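Long-range contacts in putative methylase (PDB 3LDU), which probably methylates guanine bases of ribosomal RNA, and binds GTP in its methyltransferase domain: residues N6-F14 with L56-K65; I90-A101 with L136-V147. One frame throughout, in Å; residues are numbered along the deposited sequence. Where two conformers were deposited one is given.

Contact 1 (N6-F14 with L56-K65)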
loop_
_atom_site.group_PDB
_atom_site.type_symbol
_atom_site.label_atom_id
_atom_site.label_comp_id
_atom_site.label_asym_id
_atom_site.label_seq_id
_atom_site.Cartn_x
_atom_site.Cartn_y
_atom_site.Cartn_z
ATOM N N ASN A 6 -16.568 -18.361 -3.780
ATOM C CA ASN A 6 -16.166 -17.047 -3.302
ATOM C C ASN A 6 -14.996 -17.150 -2.335
ATOM O O ASN A 6 -14.752 -18.210 -1.748
ATOM C CB ASN A 6 -17.336 -16.330 -2.625
ATOM C CG ASN A 6 -18.222 -15.589 -3.616
ATOM O OD1 ASN A 6 -18.162 -15.825 -4.825
ATOM N ND2 ASN A 6 -19.049 -14.682 -3.104
ATOM N N TYR A 7 -14.265 -16.052 -2.190
ATOM C CA TYR A 7 -13.216 -15.965 -1.194
ATOM C C TYR A 7 -13.562 -14.885 -0.190
ATOM O O TYR A 7 -14.263 -13.925 -0.513
ATOM C CB TYR A 7 -11.889 -15.558 -1.833
ATOM C CG TYR A 7 -11.343 -16.521 -2.849
ATOM C CD1 TYR A 7 -11.099 -17.844 -2.515
ATOM C CD2 TYR A 7 -11.036 -16.099 -4.132
ATOM C CE1 TYR A 7 -10.588 -18.723 -3.433
ATOM C CE2 TYR A 7 -10.514 -16.972 -5.064
ATOM C CZ TYR A 7 -10.300 -18.287 -4.703
ATOM O OH TYR A 7 -9.783 -19.167 -5.611
ATOM N N THR A 8 -13.051 -15.043 1.024
ATOM C CA THR A 8 -12.942 -13.925 1.943
ATOM C C THR A 8 -11.469 -13.554 2.014
ATOM O O THR A 8 -10.640 -14.389 2.376
ATOM C CB THR A 8 -13.451 -14.291 3.338
ATOM O OG1 THR A 8 -14.838 -14.627 3.246
ATOM C CG2 THR A 8 -13.296 -13.115 4.300
ATOM N N LEU A 9 -11.155 -12.303 1.653
ATOM C CA LEU A 9 -9.784 -11.819 1.650
ATOM C C LEU A 9 -9.630 -10.736 2.697
ATOM O O LEU A 9 -10.608 -10.078 3.088
ATOM C CB LEU A 9 -9.414 -11.253 0.273
ATOM C CG LEU A 9 -9.664 -12.144 -0.945
ATOM C CD1 LEU A 9 -9.224 -11.464 -2.235
ATOM C CD2 LEU A 9 -8.952 -13.498 -0.783
ATOM N N ILE A 10 -8.396 -10.564 3.152
ATOM C CA ILE A 10 -8.052 -9.499 4.067
ATOM C C ILE A 10 -6.861 -8.718 3.526
ATOM O O ILE A 10 -5.818 -9.301 3.185
ATOM C CB ILE A 10 -7.670 -10.071 5.428
ATOM C CG1 ILE A 10 -8.792 -10.966 5.959
ATOM C CG2 ILE A 10 -7.354 -8.927 6.427
ATOM C CD1 ILE A 10 -8.376 -11.741 7.171
ATOM N N SER A 11 -7.005 -7.398 3.458
ATOM C CA SER A 11 -5.876 -6.556 3.085
ATOM C C SER A 11 -5.517 -5.585 4.188
ATOM O O SER A 11 -6.304 -4.711 4.540
ATOM C CB SER A 11 -6.159 -5.802 1.792
ATOM O OG SER A 11 -6.071 -6.692 0.694
ATOM N N PRO A 12 -4.322 -5.757 4.755
ATOM C CA PRO A 12 -3.816 -4.830 5.757
ATOM C C PRO A 12 -3.437 -3.524 5.065
ATOM O O PRO A 12 -3.158 -3.498 3.860
ATOM C CB PRO A 12 -2.547 -5.529 6.273
ATOM C CG PRO A 12 -2.623 -6.940 5.769
ATOM C CD PRO A 12 -3.401 -6.882 4.507
ATOM N N CYS A 13 -3.451 -2.438 5.816
ATOM C CA CYS A 13 -3.006 -1.155 5.296
ATOM C C CYS A 13 -2.538 -0.331 6.465
ATOM O O CYS A 13 -2.839 -0.648 7.610
ATOM C CB CYS A 13 -4.157 -0.425 4.605
ATOM S SG CYS A 13 -5.593 -0.083 5.699
ATOM N N PHE A 14 -1.803 0.735 6.188
ATOM C CA PHE A 14 -1.398 1.604 7.282
ATOM C C PHE A 14 -2.605 2.328 7.867
ATOM O O PHE A 14 -3.601 2.549 7.177
ATOM C CB PHE A 14 -0.266 2.536 6.854
ATOM C CG PHE A 14 1.085 1.881 6.926
ATOM C CD1 PHE A 14 1.616 1.228 5.830
ATOM C CD2 PHE A 14 1.804 1.878 8.111
ATOM C CE1 PHE A 14 2.851 0.607 5.907
ATOM C CE2 PHE A 14 3.038 1.262 8.192
ATOM C CZ PHE A 14 3.563 0.627 7.088
ATOM N N LEU A 56 -4.989 -3.290 -6.387
ATOM C CA LEU A 56 -5.017 -2.476 -5.167
ATOM C C LEU A 56 -3.700 -1.716 -4.943
ATOM O O LEU A 56 -2.628 -2.329 -4.846
ATOM C CB LEU A 56 -5.355 -3.358 -3.952
ATOM C CG LEU A 56 -6.733 -4.006 -4.007
ATOM C CD1 LEU A 56 -6.917 -4.909 -2.775
ATOM C CD2 LEU A 56 -7.840 -2.953 -4.078
ATOM N N ARG A 57 -3.789 -0.384 -4.853
ATOM C CA ARG A 57 -2.615 0.475 -4.668
ATOM C C ARG A 57 -2.338 0.808 -3.213
ATOM O O ARG A 57 -1.227 1.206 -2.877
ATOM C CB ARG A 57 -2.784 1.784 -5.443
ATOM C CG ARG A 57 -3.166 1.588 -6.889
ATOM C CD ARG A 57 -3.242 2.898 -7.646
ATOM N NE ARG A 57 -3.904 2.727 -8.938
ATOM C CZ ARG A 57 -3.263 2.496 -10.074
ATOM N NH1 ARG A 57 -1.930 2.404 -10.085
ATOM N NH2 ARG A 57 -3.952 2.340 -11.195
ATOM N N CYS A 58 -3.340 0.639 -2.350
ATOM C CA CYS A 58 -3.193 1.007 -0.935
ATOM C C CYS A 58 -3.118 -0.179 0.029
ATOM O O CYS A 58 -2.993 -0.004 1.235
ATOM C CB CYS A 58 -4.315 1.958 -0.531
ATOM S SG CYS A 58 -4.209 3.547 -1.423
ATOM N N ALA A 59 -3.201 -1.391 -0.516
ATOM C CA ALA A 59 -3.079 -2.600 0.292
ATOM C C ALA A 59 -1.616 -2.962 0.469
ATOM O O ALA A 59 -0.844 -2.882 -0.479
ATOM C CB ALA A 59 -3.812 -3.765 -0.395
ATOM N N GLU A 60 -1.234 -3.395 1.666
ATOM C CA GLU A 60 0.147 -3.829 1.863
ATOM C C GLU A 60 0.320 -5.275 1.415
ATOM O O GLU A 60 1.433 -5.706 1.129
ATOM C CB GLU A 60 0.573 -3.701 3.323
ATOM C CG GLU A 60 0.525 -2.285 3.850
ATOM C CD GLU A 60 1.473 -1.351 3.113
ATOM O OE1 GLU A 60 2.615 -1.763 2.808
ATOM O OE2 GLU A 60 1.073 -0.193 2.864
ATOM N N ARG A 61 -0.791 -6.008 1.378
ATOM C CA ARG A 61 -0.803 -7.353 0.820
ATOM C C ARG A 61 -2.217 -7.899 0.825
ATOM O O ARG A 61 -3.160 -7.202 1.205
ATOM C CB ARG A 61 0.176 -8.297 1.529
ATOM C CG ARG A 61 0.023 -8.352 3.032
ATOM C CD ARG A 61 0.977 -9.373 3.635
ATOM N NE ARG A 61 2.382 -9.014 3.444
ATOM C CZ ARG A 61 3.166 -9.529 2.504
ATOM N NH1 ARG A 61 4.436 -9.144 2.412
ATOM N NH2 ARG A 61 2.683 -10.425 1.656
ATOM N N VAL A 62 -2.378 -9.092 0.264
ATOM C CA VAL A 62 -3.702 -9.671 0.116
ATOM C C VAL A 62 -3.660 -11.061 0.731
ATOM O O VAL A 62 -2.909 -11.921 0.267
ATOM C CB VAL A 62 -4.116 -9.775 -1.362
ATOM C CG1 VAL A 62 -5.467 -10.514 -1.490
ATOM C CG2 VAL A 62 -4.176 -8.384 -1.996
ATOM N N HIS A 63 -4.427 -11.254 1.801
ATOM C CA HIS A 63 -4.494 -12.543 2.499
ATOM C C HIS A 63 -5.779 -13.281 2.178
ATOM O O HIS A 63 -6.854 -12.690 2.099
ATOM C CB HIS A 63 -4.471 -12.324 4.013
ATOM C CG HIS A 63 -3.192 -11.743 4.535
ATOM N ND1 HIS A 63 -2.171 -12.522 5.018
ATOM C CD2 HIS A 63 -2.780 -10.459 4.652
ATOM C CE1 HIS A 63 -1.172 -11.748 5.414
ATOM N NE2 HIS A 63 -1.526 -10.486 5.206
ATOM N N LEU A 64 -5.669 -14.593 2.022
ATOM C CA LEU A 64 -6.841 -15.447 1.917
ATOM C C LEU A 64 -7.204 -15.920 3.331
ATOM O O LEU A 64 -6.419 -16.607 3.978
ATOM C CB LEU A 64 -6.534 -16.647 1.018
ATOM C CG LEU A 64 -7.632 -17.722 0.983
ATOM C CD1 LEU A 64 -8.928 -17.149 0.410
ATOM C CD2 LEU A 64 -7.172 -18.915 0.170
ATOM N N LYS A 65 -8.379 -15.528 3.818
ATOM C CA LYS A 65 -8.783 -15.884 5.173
ATOM C C LYS A 65 -9.208 -17.346 5.217
ATOM O O LYS A 65 -10.026 -17.784 4.400
ATOM C CB LYS A 65 -9.938 -15.022 5.636
ATOM C CG LYS A 65 -10.218 -15.128 7.123
ATOM C CD LYS A 65 -11.369 -14.218 7.505
ATOM C CE LYS A 65 -11.716 -14.349 8.978
ATOM N NZ LYS A 65 -12.782 -13.387 9.365
HETATM O O HOH W 1 -11.978 -17.417 2.388
HETATM O O HOH W 2 -1.335 0.991 3.354
#
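Glu60 OE2 is held by Thr182 OG1 and a water, and lies at the edge of the Phe14 ring, close to its plane and 3.3 Å from Phe14 CD1. Ring and carboxylate planes stand 79° apart. The water donates to Glu60 OE2 over 2.7 Å and to Cys58 O, and accepts from Phe14 N, tying the end of 6-14 to the loop at Cys58 and Glu60. Bending at chi2 (-62°) brings the Glu60 chain past Pro12 O and Cys13 CA to this point; with Glu60 OE1 salt-bridged to Arg180, the carboxylate is probably fixed in rotation. Its backbone is pinned too, by a nearly straight bond (179°) from Glu60 N to Pro12 O of 2.9 Å.

One residue on, Arg61 O receives Ser11 OG at 3.0 Å, a hydroxyl also bonded to Tyr42 OH, and is touched by Pro12 CD at 3.3 Å. Arg61 N is buried without a partner, while the guanidinium group forms a salt bridge with Asp159. Pro12 continues onto the rim of the His63 imidazole, its CD 3.6 Å from His63 CD2. Ile10 and His63 then exchange backbone bonds, each 2.8 Å from N to O, and Lys65 N donates to Thr8 O.

Two different faces result. Leu9, Val62 and Leu64 join apolar branches, Leu9 CD1 lying 3.9 Å from Val62 CG1, and helix 48-55 covers Leu9 from that side. On the face of Ile10 and His63, the extended methylene chain of Lys65 runs alongside Thr8 CG2 and past Ile10 CD1 before its amine reaches Glu68. Such antiparallel pairing of the first and last strands, in a beta-alpha-beta-beta-alpha-beta order with sheet order 2-3-1-4, is the hallmark of the ferredoxin-like fold.

Contact 2 (I90-A101 with L136-V147)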
loop_
_atom_site.group_PDB
_atom_site.type_symbol
_atom_site.label_atom_id
_atom_site.label_comp_id
_atom_site.label_asym_id
_atom_site.label_seq_id
_atom_site.Cartn_x
_atom_site.Cartn_y
_atom_site.Cartn_z
ATOM N N ILE A 90 -3.988 -26.567 1.258
ATOM C CA ILE A 90 -2.582 -26.923 1.056
ATOM C C ILE A 90 -2.519 -28.275 0.355
ATOM O O ILE A 90 -2.870 -29.280 0.951
ATOM C CB ILE A 90 -1.815 -27.051 2.415
ATOM C CG1 ILE A 90 -1.989 -25.791 3.277
ATOM C CG2 ILE A 90 -0.333 -27.327 2.179
ATOM C CD1 ILE A 90 -1.751 -24.519 2.534
ATOM N N PRO A 91 -2.074 -28.293 -0.909
ATOM C CA PRO A 91 -2.050 -29.531 -1.694
ATOM C C PRO A 91 -0.843 -30.403 -1.378
ATOM O O PRO A 91 0.095 -29.981 -0.703
ATOM C CB PRO A 91 -1.964 -29.022 -3.129
ATOM C CG PRO A 91 -1.230 -27.737 -3.013
ATOM C CD PRO A 91 -1.623 -27.136 -1.702
ATOM N N TYR A 92 -0.886 -31.636 -1.875
ATOM C CA TYR A 92 0.144 -32.617 -1.609
ATOM C C TYR A 92 1.536 -32.111 -1.946
ATOM O O TYR A 92 1.800 -31.703 -3.076
ATOM C CB TYR A 92 -0.159 -33.877 -2.429
ATOM C CG TYR A 92 0.616 -35.088 -2.006
ATOM C CD1 TYR A 92 0.454 -35.624 -0.734
ATOM C CD2 TYR A 92 1.493 -35.716 -2.884
ATOM C CE1 TYR A 92 1.159 -36.752 -0.338
ATOM C CE2 TYR A 92 2.201 -36.854 -2.497
ATOM C CZ TYR A 92 2.027 -37.358 -1.222
ATOM O OH TYR A 92 2.722 -38.479 -0.825
ATOM N N GLY A 93 2.426 -32.138 -0.958
ATOM C CA GLY A 93 3.822 -31.823 -1.193
ATOM C C GLY A 93 4.130 -30.336 -1.076
ATOM O O GLY A 93 5.292 -29.928 -1.128
ATOM N N ALA A 94 3.090 -29.526 -0.919
ATOM C CA ALA A 94 3.278 -28.074 -0.820
ATOM C C ALA A 94 4.021 -27.677 0.449
ATOM O O ALA A 94 3.970 -28.382 1.457
ATOM C CB ALA A 94 1.935 -27.334 -0.903
ATOM N N GLN A 95 4.709 -26.539 0.380
ATOM C CA GLN A 95 5.374 -25.944 1.542
ATOM C C GLN A 95 4.384 -25.032 2.258
ATOM O O GLN A 95 3.607 -24.328 1.612
ATOM C CB GLN A 95 6.589 -25.108 1.114
ATOM C CG GLN A 95 7.688 -25.900 0.417
ATOM C CD GLN A 95 8.860 -25.020 0.041
ATOM O OE1 GLN A 95 9.355 -24.248 0.857
ATOM N NE2 GLN A 95 9.308 -25.130 -1.201
ATOM N N PHE A 96 4.400 -25.066 3.589
ATOM C CA PHE A 96 3.523 -24.214 4.393
ATOM C C PHE A 96 4.263 -23.626 5.590
ATOM O O PHE A 96 3.961 -23.941 6.751
ATOM C CB PHE A 96 2.238 -24.954 4.823
ATOM C CG PHE A 96 2.475 -26.283 5.507
ATOM C CD1 PHE A 96 2.388 -26.397 6.887
ATOM C CD2 PHE A 96 2.764 -27.422 4.766
ATOM C CE1 PHE A 96 2.591 -27.625 7.514
ATOM C CE2 PHE A 96 2.965 -28.656 5.388
ATOM C CZ PHE A 96 2.886 -28.758 6.757
ATOM N N PRO A 97 5.236 -22.751 5.310
ATOM C CA PRO A 97 5.966 -22.138 6.416
ATOM C C PRO A 97 5.012 -21.203 7.159
ATOM O O PRO A 97 4.152 -20.601 6.519
ATOM C CB PRO A 97 7.064 -21.342 5.706
ATOM C CG PRO A 97 6.471 -20.980 4.374
ATOM C CD PRO A 97 5.590 -22.166 4.003
ATOM N N ILE A 98 5.133 -21.118 8.479
ATOM C CA ILE A 98 4.331 -20.163 9.244
ATOM C C ILE A 98 5.154 -18.882 9.257
ATOM O O ILE A 98 6.058 -18.707 10.069
ATOM C CB ILE A 98 4.030 -20.666 10.668
ATOM C CG1 ILE A 98 3.679 -22.163 10.644
ATOM C CG2 ILE A 98 2.891 -19.872 11.283
ATOM C CD1 ILE A 98 2.478 -22.504 9.739
ATOM N N SER A 99 4.865 -18.011 8.305
ATOM C CA SER A 99 5.795 -16.944 7.983
ATOM C C SER A 99 5.782 -15.845 9.020
ATOM O O SER A 99 6.777 -15.140 9.195
ATOM C CB SER A 99 5.493 -16.380 6.595
ATOM O OG SER A 99 5.700 -17.384 5.612
ATOM N N LYS A 100 4.666 -15.706 9.725
ATOM C CA LYS A 100 4.505 -14.564 10.623
ATOM C C LYS A 100 3.364 -14.780 11.605
ATOM O O LYS A 100 2.319 -15.340 11.238
ATOM C CB LYS A 100 4.219 -13.308 9.805
ATOM C CG LYS A 100 3.978 -12.062 10.633
ATOM C CD LYS A 100 3.615 -10.896 9.730
ATOM C CE LYS A 100 3.613 -9.570 10.473
ATOM N NZ LYS A 100 3.124 -8.472 9.591
ATOM N N ALA A 101 3.566 -14.351 12.852
ATOM C CA ALA A 101 2.461 -14.303 13.810
ATOM C C ALA A 101 2.480 -12.975 14.529
ATOM O O ALA A 101 3.548 -12.480 14.907
ATOM C CB ALA A 101 2.552 -15.442 14.813
ATOM N N LEU A 136 6.478 -36.304 5.936
ATOM C CA LEU A 136 5.587 -35.396 5.226
ATOM C C LEU A 136 6.464 -34.451 4.419
ATOM O O LEU A 136 7.080 -33.542 4.972
ATOM C CB LEU A 136 4.694 -34.613 6.195
ATOM C CG LEU A 136 3.767 -33.563 5.573
ATOM C CD1 LEU A 136 2.315 -33.763 5.995
ATOM C CD2 LEU A 136 4.238 -32.160 5.923
ATOM N N LYS A 137 6.534 -34.687 3.114
ATOM C CA LYS A 137 7.401 -33.899 2.243
ATOM C C LYS A 137 6.836 -32.501 2.007
ATOM O O LYS A 137 5.624 -32.334 1.838
ATOM C CB LYS A 137 7.612 -34.618 0.909
ATOM C CG LYS A 137 9.073 -34.899 0.587
ATOM C CD LYS A 137 9.217 -35.934 -0.517
ATOM C CE LYS A 137 10.680 -36.272 -0.762
ATOM N NZ LYS A 137 10.848 -37.355 -1.771
ATOM N N GLU A 138 7.732 -31.514 2.014
ATOM C CA GLU A 138 7.397 -30.119 1.738
ATOM C C GLU A 138 8.310 -29.597 0.630
ATOM O O GLU A 138 9.174 -28.750 0.873
ATOM C CB GLU A 138 7.581 -29.250 2.992
ATOM C CG GLU A 138 6.410 -29.252 3.979
ATOM C CD GLU A 138 6.524 -28.143 5.037
ATOM O OE1 GLU A 138 6.317 -26.949 4.697
ATOM O OE2 GLU A 138 6.814 -28.469 6.213
ATOM N N ASP A 139 8.112 -30.082 -0.592
ATOM C CA ASP A 139 9.055 -29.779 -1.667
ATOM C C ASP A 139 8.463 -29.043 -2.872
ATOM O O ASP A 139 9.176 -28.767 -3.834
ATOM C CB ASP A 139 9.761 -31.058 -2.132
ATOM C CG ASP A 139 8.811 -32.043 -2.793
ATOM O OD1 ASP A 139 7.586 -31.811 -2.741
ATOM O OD2 ASP A 139 9.285 -33.048 -3.366
ATOM N N LYS A 140 7.172 -28.727 -2.832
ATOM C CA LYS A 140 6.534 -28.057 -3.963
ATOM C C LYS A 140 6.358 -26.562 -3.678
ATOM O O LYS A 140 7.180 -25.959 -2.983
ATOM C CB LYS A 140 5.198 -28.722 -4.321
ATOM C CG LYS A 140 5.313 -30.220 -4.655
ATOM C CD LYS A 140 6.410 -30.469 -5.683
ATOM C CE LYS A 140 6.522 -31.953 -6.052
ATOM N NZ LYS A 140 5.311 -32.434 -6.773
ATOM N N GLU A 141 5.296 -25.963 -4.211
ATOM C CA GLU A 141 5.125 -24.512 -4.079
ATOM C C GLU A 141 4.685 -24.055 -2.678
ATOM O O GLU A 141 4.170 -24.834 -1.879
ATOM C CB GLU A 141 4.200 -23.950 -5.169
ATOM C CG GLU A 141 2.716 -24.126 -4.922
ATOM C CD GLU A 141 2.214 -25.535 -5.248
ATOM O OE1 GLU A 141 3.043 -26.455 -5.435
ATOM O OE2 GLU A 141 0.982 -25.714 -5.325
ATOM N N LYS A 142 4.901 -22.774 -2.403
ATOM C CA LYS A 142 4.802 -22.223 -1.047
ATOM C C LYS A 142 3.463 -21.526 -0.768
ATOM O O LYS A 142 2.977 -20.733 -1.583
ATOM C CB LYS A 142 5.976 -21.253 -0.830
ATOM C CG LYS A 142 6.118 -20.670 0.565
ATOM C CD LYS A 142 7.362 -19.766 0.628
ATOM C CE LYS A 142 7.373 -18.884 1.878
ATOM N NZ LYS A 142 8.381 -17.777 1.819
ATOM N N TYR A 143 2.880 -21.856 0.388
ATOM C CA TYR A 143 1.635 -21.267 0.903
ATOM C C TYR A 143 1.947 -20.686 2.279
ATOM O O TYR A 143 1.832 -21.387 3.288
ATOM C CB TYR A 143 0.559 -22.366 1.043
ATOM C CG TYR A 143 0.101 -22.930 -0.282
ATOM C CD1 TYR A 143 -1.096 -22.521 -0.861
ATOM C CD2 TYR A 143 0.883 -23.848 -0.979
ATOM C CE1 TYR A 143 -1.511 -23.040 -2.097
ATOM C CE2 TYR A 143 0.486 -24.356 -2.206
ATOM C CZ TYR A 143 -0.714 -23.946 -2.759
ATOM O OH TYR A 143 -1.108 -24.449 -3.980
ATOM N N PRO A 144 2.370 -19.407 2.333
ATOM C CA PRO A 144 2.857 -18.868 3.604
ATOM C C PRO A 144 1.690 -18.615 4.540
ATOM O O PRO A 144 0.738 -17.938 4.165
ATOM C CB PRO A 144 3.530 -17.542 3.202
ATOM C CG PRO A 144 3.689 -17.623 1.674
ATOM C CD PRO A 144 2.509 -18.443 1.231
ATOM N N ILE A 145 1.763 -19.160 5.746
ATOM C CA ILE A 145 0.658 -19.059 6.688
ATOM C C ILE A 145 0.886 -17.878 7.629
ATOM O O ILE A 145 1.975 -17.723 8.189
ATOM C CB ILE A 145 0.518 -20.361 7.503
ATOM C CG1 ILE A 145 0.479 -21.587 6.571
ATOM C CG2 ILE A 145 -0.717 -20.315 8.399
ATOM C CD1 ILE A 145 -0.728 -21.642 5.623
ATOM N N PHE A 146 -0.139 -17.044 7.782
ATOM C CA PHE A 146 -0.064 -15.885 8.670
ATOM C C PHE A 146 -1.076 -16.047 9.804
ATOM O O PHE A 146 -2.228 -16.421 9.562
ATOM C CB PHE A 146 -0.373 -14.604 7.890
ATOM C CG PHE A 146 0.811 -14.022 7.143
ATOM C CD1 PHE A 146 1.548 -14.788 6.237
ATOM C CD2 PHE A 146 1.172 -12.693 7.330
ATOM C CE1 PHE A 146 2.624 -14.230 5.546
ATOM C CE2 PHE A 146 2.245 -12.140 6.637
ATOM C CZ PHE A 146 2.967 -12.909 5.749
ATOM N N VAL A 147 -0.659 -15.757 11.037
ATOM C CA VAL A 147 -1.552 -15.863 12.189
ATOM C C VAL A 147 -1.627 -14.500 12.867
ATOM O O VAL A 147 -0.594 -13.868 13.094
ATOM C CB VAL A 147 -1.052 -16.896 13.219
ATOM C CG1 VAL A 147 -2.060 -17.065 14.354
ATOM C CG2 VAL A 147 -0.791 -18.237 12.550
HETATM O O HOH W 3 3.121 -30.769 2.396
#
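Leu136 CD2 meets the Phe96 ring at its edge, 3.8 Å from Phe96 CZ, and a water donates to both Lys137 O and Ala94 O, bridging the two segments. Glu138 lays its carboxylate over one face of that ring, the two planes 17° apart, and OE1 accepts Phe96 N at 2.9 Å on its anti side, somewhat out of the carboxylate plane. Phe96 CG stands between its own N and carbonyl carbon (chi1 53°), turning the ring under the acid; Lys119 salt-bridges Glu138 OE2 and makes a cation-pi contact with the same ring.

Asp139 N, weakly, and Lys140 N, at 2.8 Å, both bond to Gly93 O in the turn Pro91-Ala94. Gln95 reaches back across: its NE2 donates to Lys140 O and its N to Glu141 O. The carboxylate of Glu141 takes the hydroxyl of Tyr143 through OE2. Lys142 runs its methylenes against Pro97, with CE a tight 3.4 Å from Pro97 CG. Tyr143 N bonds to Gln95 O; Ala94 CB and Pro91 CD lie against its ring, which also stacks with Trp233, and Ile90 CD1 packs at its root, 3.5 Å from Tyr143 CB.

From here the loops become the parallel strand pair 98-104 and 145-150 of the THUMP domain, at the margin of its sheet. Ile145 N bonds straight to Pro97 O, Ser99 N returns to Ile145 O, and Ile98 CD1 packs on Ile145 CB. A beta bulge at Ser99 shifts the register before Phe146, whose ring face carries Lys100 CB, 4.1 Å from the centroid. Val147 N closes on Lys100 O at 3.0 Å, while Val147 and Ala101 lie side by side on the same face of the sheet.

Contact 1 closes along the chain before contact 2 opens, and their centres lie 19 Å apart. Both feed one mixed sheet, in which strand 153-159 is inserted between 63-70 of contact 1 and 145-150 of contact 2; strand 98-104 is the outermost on the contact 2 side. Thus the ferredoxin-like and THUMP domains are joined into a single continuous sheet. The two also touch directly: the rings of His63 and Phe146 meet edge-to-face, with His63 CE1 3.2 Å from Phe146 CD2. The Phe14 and Glu60 end of contact 1 reaches the methyltransferase domain through Arg180 and Thr182, the side chain of Phe14 about 9 Å from that of Ile179, which binds GTP, whereas contact 2 lies far from the GTP site.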